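Local coordinates for protein phosphoserine phosphatase RsbX (Bacillus subtilis, PDB 3W42) that dephosphorylates the stressosome protein RsbS as a PPM-type serine phosphatase and so holds down the activity of the general stress factor sigma-B, at residues A[53-58]-A[83-88]. Residues are numbered along the deposited sequence; the frame is centred on the assembly and turned at random.
Sequences NESSAA and KNKRGA
S55 reaches from the helix to the loop and takes a hydrogen bond from the backbone N of G87, with G87 N 3.1 Å from S55 OG and an N-H...O angle of 139°, bent rather than straight. The hydroxyl is turned beside its own backbone N and anti to the carbonyl carbon (chi1 -72°), which sends OG out over the loop. One water bridges helix and loop: it accepts from S55 OG and R86 N and donates to the carboxylate oxygen E54 OE1, 2.7 Å away. Serine suits this buried spot because its short hydroxyl can accept from one backbone N-H while donating to the water; E54 supplies the acceptor for the water's own proton.

The helix 49-65 and the helix 71-81 both belong to the alpha-beta-beta-alpha sandwich of PPM-type phosphatases, and the loop described here leads from the second helix into strand 88-96. G87 has a positive phi of 100° with an extended psi, a combination that would press a side chain against the preceding carbonyl. Its backbone is also hydrogen-bonded to that of L46, tying the loop to the chain just ahead of helix 49-65.

Van der Waals contact comes from the long chains of E54 and K85, which pass at a slant. E54 CG rests against K85 CD and CE, while E54 OE1 lies alongside K85 CG at 3.8 Å. Their charged ends do not meet: E54 OE2 and K85 NZ are 5.2 Å apart, so any attraction is probably modest. Lysine is long enough to lie along E54 and still hydrogen-bond through NZ to the carbonyl O of A81. Small A58 leaves room for it, its CB 4.3 Å from K85 CE. Where the loop passes into strand 88-96, the small methyl of A88 fits a buried site against S55 CB and I59.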
loop_
_atom_site.group_PDB
_atom_site.type_symbol
_atom_site.label_atom_id
_atom_site.label_comp_id
_atom_site.label_asym_id
_atom_site.label_seq_id
_atom_site.Cartn_x
_atom_site.Cartn_y
_atom_site.Cartn_z
ATOM N N ASN A 53 -14.452 -5.194 -5.563
ATOM C CA ASN A 53 -13.360 -5.580 -6.442
ATOM C C ASN A 53 -13.322 -4.757 -7.674
ATOM O O ASN A 53 -12.241 -4.339 -8.107
ATOM C CB ASN A 53 -13.508 -7.070 -6.788
ATOM C CG ASN A 53 -12.361 -7.622 -7.530
ATOM O OD1 ASN A 53 -12.231 -7.403 -8.717
ATOM N ND2 ASN A 53 -11.555 -8.399 -6.852
ATOM N N GLU A 54 -14.438 -4.430 -8.287
ATOM C CA GLU A 54 -14.424 -3.608 -9.467
ATOM C C GLU A 54 -13.733 -2.295 -9.215
ATOM O O GLU A 54 -12.974 -1.807 -10.071
ATOM C CB GLU A 54 -15.905 -3.342 -9.899
ATOM C CG GLU A 54 -16.138 -2.460 -10.995
ATOM C CD GLU A 54 -17.578 -1.913 -11.186
ATOM O OE1 GLU A 54 -18.237 -1.412 -10.275
ATOM O OE2 GLU A 54 -18.020 -1.888 -12.340
ATOM N N SER A 55 -13.997 -1.675 -8.069
ATOM C CA SER A 55 -13.335 -0.402 -7.722
ATOM C C SER A 55 -11.872 -0.593 -7.427
ATOM O O SER A 55 -11.049 0.146 -7.999
ATOM C CB SER A 55 -14.071 0.270 -6.565
ATOM O OG SER A 55 -15.309 0.791 -6.969
ATOM N N SER A 56 -11.469 -1.489 -6.553
ATOM C CA SER A 56 -10.056 -1.631 -6.248
ATOM C C SER A 56 -9.261 -2.152 -7.424
ATOM O O SER A 56 -8.103 -1.766 -7.607
ATOM C CB SER A 56 -9.870 -2.421 -4.986
ATOM O OG SER A 56 -10.350 -3.746 -5.158
ATOM N N ALA A 57 -9.843 -3.018 -8.232
ATOM C CA ALA A 57 -9.177 -3.542 -9.408
ATOM C C ALA A 57 -8.955 -2.451 -10.429
ATOM O O ALA A 57 -7.941 -2.506 -11.147
ATOM C CB ALA A 57 -9.986 -4.680 -10.044
ATOM N N ALA A 58 -9.842 -1.467 -10.541
ATOM C CA ALA A 58 -9.645 -0.373 -11.483
ATOM C C ALA A 58 -8.420 0.416 -11.105
ATOM O O ALA A 58 -7.649 0.837 -11.980
ATOM C CB ALA A 58 -10.891 0.518 -11.542
ATOM N N LYS A 83 -16.150 7.300 -10.388
ATOM C CA LYS A 83 -17.489 7.848 -10.674
ATOM C C LYS A 83 -18.374 6.665 -11.163
ATOM O O LYS A 83 -17.927 5.889 -11.950
ATOM C CB LYS A 83 -17.394 8.939 -11.696
ATOM C CG LYS A 83 -18.586 9.818 -11.680
ATOM C CD LYS A 83 -18.476 11.032 -12.593
ATOM C CE LYS A 83 -19.760 11.610 -12.941
ATOM N NZ LYS A 83 -19.506 12.631 -14.017
ATOM N N ASN A 84 -19.564 6.527 -10.650
ATOM C CA ASN A 84 -20.424 5.387 -11.049
ATOM C C ASN A 84 -19.962 4.052 -10.545
ATOM O O ASN A 84 -20.590 3.045 -10.936
ATOM C CB ASN A 84 -20.736 5.318 -12.549
ATOM C CG ASN A 84 -21.236 6.634 -13.071
ATOM O OD1 ASN A 84 -20.681 7.185 -14.076
ATOM N ND2 ASN A 84 -22.249 7.224 -12.393
ATOM N N LYS A 85 -19.030 4.020 -9.601
ATOM C CA LYS A 85 -18.588 2.780 -8.964
ATOM C C LYS A 85 -18.764 2.961 -7.454
ATOM O O LYS A 85 -19.092 4.052 -6.951
ATOM C CB LYS A 85 -17.121 2.463 -9.329
ATOM C CG LYS A 85 -16.816 2.136 -10.727
ATOM C CD LYS A 85 -15.421 1.571 -10.949
ATOM C CE LYS A 85 -15.091 1.212 -12.394
ATOM N NZ LYS A 85 -15.197 2.379 -13.282
ATOM N N ARG A 86 -18.465 1.912 -6.713
ATOM C CA ARG A 86 -18.546 2.010 -5.247
ATOM C C ARG A 86 -17.549 3.042 -4.686
ATOM O O ARG A 86 -17.845 3.646 -3.684
ATOM C CB ARG A 86 -18.233 0.684 -4.575
ATOM C CG ARG A 86 -19.307 -0.423 -4.765
ATOM C CD ARG A 86 -20.369 -0.371 -3.715
ATOM N NE ARG A 86 -21.288 -1.497 -3.675
ATOM C CZ ARG A 86 -22.562 -1.471 -4.103
ATOM N NH1 ARG A 86 -23.116 -0.434 -4.734
ATOM N NH2 ARG A 86 -23.294 -2.524 -3.853
ATOM N N GLY A 87 -16.376 3.151 -5.289
ATOM C CA GLY A 87 -15.309 3.920 -4.698
ATOM C C GLY A 87 -14.341 3.034 -4.017
ATOM O O GLY A 87 -14.546 1.848 -3.820
ATOM N N ALA A 88 -13.228 3.637 -3.533
ATOM C CA ALA A 88 -12.192 2.877 -2.841
ATOM C C ALA A 88 -11.360 3.775 -1.962
ATOM O O ALA A 88 -11.177 4.979 -2.315
ATOM C CB ALA A 88 -11.256 2.169 -3.834
HETATM O O HOH W 1 -17.539 -0.612 -7.816
#